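Local coordinates for DNA replication and repair protein RecF (Caldanaerobacter subterraneus subsp. tengcongensis, PDB 5Z69) that probably binds ATP and single-stranded DNA, acting as a recombination mediator in the RecFOR pathway of DNA repair, at residues 167-172 with 259-264; 323-328 with 334-339. One frame throughout, in Å; residues are numbered along the deposited sequence.

Contact 1. Residues 167-172 with 259-264; sequences SNRNSL and TLDLKY
The guanidinium of Arg169 and the carboxylate of Asp261 meet with their planes almost perpendicular, 87° apart. Asp261 OD2 lies at the edge of the guanidinium, somewhat tilted from its plane, while Arg169 reaches that oxygen from above the carboxylate plane. This is therefore a one-oxygen salt bridge and not the flat, two-pronged pairing that arginine can make with a carboxylate. Its hydrogen bond runs from Arg169 NH1 to Asp261 OD2 over 2.9 Å and is noticeably bent, at 142° about the hydrogen. Arg169 NH2 also comes within 3.4 Å of Asp261 OD2, so the charges sit close even without a second bond there.

Length is what brings the two groups together. With CG anti to the backbone N (chi1 -172°) and the chain extended from CG to NE, the arginine carries its charged end across to helix 258-264. Asp261, whose CB already points toward the partner helix, needs only its short side chain to complete the pair, and the two side chains cross at about a right angle.

Other partners fix both groups. Arg169 NE forms a second salt bridge to Asp190 of helix 186-222, and NH1 is also hydrogen-bonded to Thr267 OG1; on the aspartate, OD1 accepts from the backbone N of Gln268. The arginine thus ties together helices 153-177, 186-222 and 258-264, with Leu186 and Leu193 packing against it.

Within these two segments the join rests on one buried ion pair, while Leu262, packing on Leu173 and Ile176, adds apolar contact between the same helices. Arg169 would probably stay charged in any case; its charge should in turn help keep Asp261 and Asp190 ionised between packed helices.

Contact 2. Residues 323-328 with 334-339; sequences DVMSEL and KYILKK
Met325 and Ile336 reach toward each other tip to tip. The methionine methyl, CE, is placed between two branches of the isoleucine, 3.7 Å from Ile336 CG2 and equally close to CG1. The same methyl lies 4.2 Å from Leu337 CB. Leu328 adds a looser touch, its CD1 standing 4.5 Å from Ile336 CG2, so that this one branch is approached by both loop residues.

A bend at chi2 (56°) turns the end of the Met325 chain, whose CB already points toward the weakly bonded helical turn 336-339. Further out, Met325 also packs on Ile347 of strand 345-349 and on Val355, which ties the apolar patch to the central sheet. The loop carrying it is held at other points: Asp323 N is hydrogen-bonded to Thr348 OG1, and Glu327 forms a salt bridge with Arg295 of helix 291-313.

Asp323 touches the bound ATP analogue, and Ser326 packs on His349. Following the apolar strand 318-321, the acidic Asp323 opens the loop; sequence and position are consistent with the end of a Walker B motif running into the D-loop of ABC-type ATPases, which would begin at Ser326.

Contacts 1 and 2 fall on opposite sides of the chain's centre, 48 Å apart between centres and about 36 Å between nearest atoms. They come in series: contact 1 closes at helix 258-264, and contact 2 opens only after helix 291-313 and strand 318-321. No helix or strand is common to both. Contact 1 belongs to the long-helix part of the molecule, where Tyr264 is hydrogen-bonded to Glu228 of the second subunit; contact 2 borders the mixed sheet and the nucleotide. One joins helices far apart in sequence by charge, the other packs a loop against the helical turn that follows it a few residues later, consistent with an ABC-type ATPase head that carries a separate helical lobe.

Contact 1. Residues 167-172 with 259-264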
loop_
_atom_site.group_PDB
_atom_site.type_symbol
_atom_site.label_atom_id
_atom_site.label_comp_id
_atom_site.label_asym_id
_atom_site.label_seq_id
_atom_site.Cartn_x
_atom_site.Cartn_y
_atom_site.Cartn_z
ATOM N N SER A 167 19.685 9.006 9.911
ATOM C CA SER A 167 20.902 8.296 10.304
ATOM C C SER A 167 21.228 8.548 11.772
ATOM O O SER A 167 21.593 7.617 12.503
ATOM C CB SER A 167 22.088 8.710 9.432
ATOM O OG SER A 167 23.264 8.039 9.859
ATOM N N ASN A 168 21.096 9.806 12.198
ATOM C CA ASN A 168 21.294 10.155 13.601
ATOM C C ASN A 168 20.304 9.423 14.503
ATOM O O ASN A 168 20.669 8.930 15.568
ATOM C CB ASN A 168 21.162 11.659 13.816
ATOM C CG ASN A 168 22.315 12.445 13.184
ATOM O OD1 ASN A 168 23.378 11.888 12.903
ATOM N ND2 ASN A 168 22.098 13.735 12.957
ATOM N N ARG A 169 19.046 9.364 14.080
ATOM C CA ARG A 169 18.049 8.703 14.894
ATOM C C ARG A 169 18.400 7.225 15.032
ATOM O O ARG A 169 18.342 6.665 16.125
ATOM C CB ARG A 169 16.642 8.865 14.313
ATOM C CG ARG A 169 15.549 8.337 15.265
ATOM C CD ARG A 169 14.209 8.213 14.587
ATOM N NE ARG A 169 13.103 7.987 15.518
ATOM C CZ ARG A 169 12.556 6.798 15.765
ATOM N NH1 ARG A 169 13.012 5.703 15.163
ATOM N NH2 ARG A 169 11.553 6.708 16.619
ATOM N N ASN A 170 18.785 6.595 13.928
ATOM C CA ASN A 170 19.077 5.167 13.958
ATOM C C ASN A 170 20.278 4.795 14.829
ATOM O O ASN A 170 20.284 3.761 15.492
ATOM C CB ASN A 170 19.283 4.657 12.541
ATOM C CG ASN A 170 17.975 4.511 11.805
ATOM O OD1 ASN A 170 16.920 4.392 12.435
ATOM N ND2 ASN A 170 18.024 4.525 10.480
ATOM N N SER A 171 21.294 5.643 14.836
ATOM C CA SER A 171 22.450 5.363 15.672
ATOM C C SER A 171 22.069 5.638 17.126
ATOM O O SER A 171 22.531 4.947 18.035
ATOM C CB SER A 171 23.669 6.183 15.231
ATOM O OG SER A 171 23.464 7.564 15.418
ATOM N N LEU A 172 21.196 6.622 17.337
ATOM C CA LEU A 172 20.672 6.882 18.673
ATOM C C LEU A 172 19.932 5.652 19.192
ATOM O O LEU A 172 20.028 5.323 20.372
ATOM C CB LEU A 172 19.738 8.095 18.683
ATOM C CG LEU A 172 19.191 8.481 20.062
ATOM C CD1 LEU A 172 20.338 8.836 21.002
ATOM C CD2 LEU A 172 18.200 9.633 19.972
ATOM N N THR A 259 8.955 0.962 20.344
ATOM C CA THR A 259 9.319 -0.397 20.729
ATOM C C THR A 259 9.760 -1.197 19.530
ATOM O O THR A 259 10.786 -1.869 19.562
ATOM C CB THR A 259 8.145 -1.126 21.404
ATOM O OG1 THR A 259 7.787 -0.423 22.598
ATOM C CG2 THR A 259 8.525 -2.574 21.743
ATOM N N LEU A 260 8.984 -1.116 18.461
ATOM C CA LEU A 260 9.340 -1.797 17.225
ATOM C C LEU A 260 10.711 -1.354 16.712
ATOM O O LEU A 260 11.525 -2.187 16.287
ATOM C CB LEU A 260 8.289 -1.542 16.147
ATOM C CG LEU A 260 8.664 -2.177 14.809
ATOM C CD1 LEU A 260 8.133 -3.600 14.726
ATOM C CD2 LEU A 260 8.170 -1.337 13.642
ATOM N N ASP A 261 10.967 -0.047 16.760
ATOM C CA ASP A 261 12.226 0.492 16.231
ATOM C C ASP A 261 13.424 0.036 17.064
ATOM O O ASP A 261 14.511 -0.227 16.535
ATOM C CB ASP A 261 12.159 2.022 16.170
ATOM C CG ASP A 261 11.221 2.521 15.067
ATOM O OD1 ASP A 261 10.794 1.705 14.214
ATOM O OD2 ASP A 261 10.916 3.729 15.047
ATOM N N LEU A 262 13.219 -0.072 18.372
ATOM C CA LEU A 262 14.266 -0.567 19.258
ATOM C C LEU A 262 14.578 -2.027 18.965
ATOM O O LEU A 262 15.709 -2.469 19.121
ATOM C CB LEU A 262 13.850 -0.398 20.715
ATOM C CG LEU A 262 13.993 1.051 21.172
ATOM C CD1 LEU A 262 13.396 1.213 22.533
ATOM C CD2 LEU A 262 15.465 1.466 21.174
ATOM N N LYS A 263 13.570 -2.773 18.526
ATOM C CA LYS A 263 13.771 -4.182 18.225
ATOM C C LYS A 263 14.577 -4.378 16.956
ATOM O O LYS A 263 15.492 -5.200 16.915
ATOM C CB LYS A 263 12.432 -4.901 18.095
ATOM C CG LYS A 263 12.576 -6.323 17.613
ATOM C CD LYS A 263 11.215 -6.990 17.437
ATOM C CE LYS A 263 10.458 -7.153 18.759
ATOM N NZ LYS A 263 9.453 -6.069 19.009
ATOM N N TYR A 264 14.252 -3.613 15.920
ATOM C CA TYR A 264 14.890 -3.798 14.628
ATOM C C TYR A 264 16.082 -2.865 14.422
ATOM O O TYR A 264 16.815 -3.001 13.438
ATOM C CB TYR A 264 13.867 -3.606 13.511
ATOM C CG TYR A 264 12.916 -4.772 13.399
ATOM C CD1 TYR A 264 13.234 -5.873 12.615
ATOM C CD2 TYR A 264 11.709 -4.783 14.096
ATOM C CE1 TYR A 264 12.382 -6.947 12.518
ATOM C CE2 TYR A 264 10.842 -5.860 14.004
ATOM C CZ TYR A 264 11.186 -6.937 13.213
ATOM O OH TYR A 264 10.344 -8.011 13.103
#

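Contact 2. Residues 323-328 with 334-339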
loop_
_atom_site.group_PDB
_atom_site.type_symbol
_atom_site.label_atom_id
_atom_site.label_comp_id
_atom_site.label_asym_id
_atom_site.label_seq_id
_atom_site.Cartn_x
_atom_site.Cartn_y
_atom_site.Cartn_z
ATOM N N ASP A 323 20.718 0.636 -25.782
ATOM C CA ASP A 323 20.290 -0.706 -26.156
ATOM C C ASP A 323 18.767 -0.811 -26.138
ATOM O O ASP A 323 18.207 -1.750 -25.587
ATOM C CB ASP A 323 20.925 -1.748 -25.221
ATOM C CG ASP A 323 20.649 -3.177 -25.654
ATOM O OD1 ASP A 323 20.425 -3.405 -26.866
ATOM O OD2 ASP A 323 20.649 -4.072 -24.777
ATOM N N VAL A 324 18.105 0.170 -26.741
ATOM C CA VAL A 324 16.651 0.209 -26.733
ATOM C C VAL A 324 16.146 0.382 -28.166
ATOM O O VAL A 324 14.949 0.477 -28.421
ATOM C CB VAL A 324 16.128 1.334 -25.789
ATOM C CG1 VAL A 324 16.394 2.723 -26.359
ATOM C CG2 VAL A 324 14.657 1.140 -25.447
ATOM N N MET A 325 17.074 0.376 -29.114
ATOM C CA MET A 325 16.719 0.579 -30.512
ATOM C C MET A 325 16.829 -0.708 -31.325
ATOM O O MET A 325 16.664 -0.690 -32.539
ATOM C CB MET A 325 17.596 1.669 -31.135
ATOM C CG MET A 325 16.819 2.734 -31.905
ATOM S SD MET A 325 15.556 3.529 -30.884
ATOM C CE MET A 325 14.907 4.724 -32.052
ATOM N N SER A 326 17.113 -1.822 -30.661
ATOM C CA SER A 326 17.067 -3.119 -31.320
ATOM C C SER A 326 15.597 -3.534 -31.463
ATOM O O SER A 326 14.712 -2.765 -31.104
ATOM C CB SER A 326 17.879 -4.149 -30.532
ATOM O OG SER A 326 17.865 -3.853 -29.144
ATOM N N GLU A 327 15.341 -4.746 -31.961
ATOM C CA GLU A 327 13.979 -5.265 -32.202
ATOM C C GLU A 327 13.162 -4.358 -33.132
ATOM O O GLU A 327 13.497 -4.148 -34.312
ATOM C CB GLU A 327 13.179 -5.444 -30.895
ATOM C CG GLU A 327 13.988 -5.525 -29.590
ATOM C CD GLU A 327 13.546 -4.482 -28.572
ATOM O OE1 GLU A 327 14.348 -3.568 -28.261
ATOM O OE2 GLU A 327 12.387 -4.574 -28.100
ATOM N N LEU A 328 12.049 -3.869 -32.586
ATOM C CA LEU A 328 11.309 -2.722 -33.116
ATOM C C LEU A 328 10.802 -2.732 -34.549
ATOM O O LEU A 328 11.400 -2.040 -35.388
ATOM C CB LEU A 328 12.189 -1.472 -32.943
ATOM C CG LEU A 328 12.367 -0.869 -31.551
ATOM C CD1 LEU A 328 12.523 0.631 -31.671
ATOM C CD2 LEU A 328 11.190 -1.244 -30.652
ATOM N N LYS A 334 9.420 4.374 -36.253
ATOM C CA LYS A 334 9.033 5.588 -36.960
ATOM C C LYS A 334 8.476 6.624 -35.998
ATOM O O LYS A 334 8.569 7.829 -36.236
ATOM C CB LYS A 334 8.002 5.251 -38.039
ATOM C CG LYS A 334 7.853 6.290 -39.125
ATOM C CD LYS A 334 7.088 5.711 -40.303
ATOM C CE LYS A 334 5.680 5.301 -39.904
ATOM N NZ LYS A 334 4.960 4.616 -41.016
ATOM N N TYR A 335 7.960 6.135 -34.877
ATOM C CA TYR A 335 7.341 6.934 -33.829
ATOM C C TYR A 335 8.363 7.590 -32.888
ATOM O O TYR A 335 8.228 8.757 -32.503
ATOM C CB TYR A 335 6.394 6.025 -33.047
ATOM C CG TYR A 335 5.737 6.617 -31.826
ATOM C CD1 TYR A 335 4.608 7.414 -31.939
ATOM C CD2 TYR A 335 6.218 6.334 -30.549
ATOM C CE1 TYR A 335 3.990 7.939 -30.817
ATOM C CE2 TYR A 335 5.608 6.855 -29.421
ATOM C CZ TYR A 335 4.494 7.656 -29.561
ATOM O OH TYR A 335 3.877 8.183 -28.451
ATOM N N ILE A 336 9.398 6.829 -32.548
ATOM C CA ILE A 336 10.401 7.272 -31.595
ATOM C C ILE A 336 11.555 8.069 -32.231
ATOM O O ILE A 336 11.955 9.109 -31.713
ATOM C CB ILE A 336 10.957 6.069 -30.830
ATOM C CG1 ILE A 336 12.227 6.455 -30.106
ATOM C CG2 ILE A 336 11.249 4.905 -31.752
ATOM C CD1 ILE A 336 12.319 5.743 -28.844
ATOM N N LEU A 337 12.057 7.597 -33.366
ATOM C CA LEU A 337 13.185 8.233 -34.052
ATOM C C LEU A 337 12.842 9.621 -34.620
ATOM O O LEU A 337 13.729 10.416 -34.943
ATOM C CB LEU A 337 13.678 7.318 -35.175
ATOM C CG LEU A 337 14.873 7.778 -36.006
ATOM C CD1 LEU A 337 16.079 8.046 -35.115
ATOM C CD2 LEU A 337 15.205 6.739 -37.064
ATOM N N LYS A 338 11.551 9.907 -34.743
ATOM C CA LYS A 338 11.087 11.206 -35.217
ATOM C C LYS A 338 10.773 12.065 -34.006
ATOM O O LYS A 338 10.884 13.286 -34.047
ATOM C CB LYS A 338 9.851 11.060 -36.120
ATOM C CG LYS A 338 9.648 12.215 -37.104
ATOM N N LYS A 339 10.376 11.410 -32.926
ATOM C CA LYS A 339 10.274 12.066 -31.630
ATOM C C LYS A 339 11.632 12.629 -31.146
ATOM O O LYS A 339 11.663 13.544 -30.325
ATOM C CB LYS A 339 9.707 11.087 -30.599
ATOM C CG LYS A 339 9.793 11.543 -29.141
ATOM C CD LYS A 339 8.991 12.818 -28.905
ATOM C CE LYS A 339 9.073 13.274 -27.456
ATOM N NZ LYS A 339 7.848 14.035 -27.056
#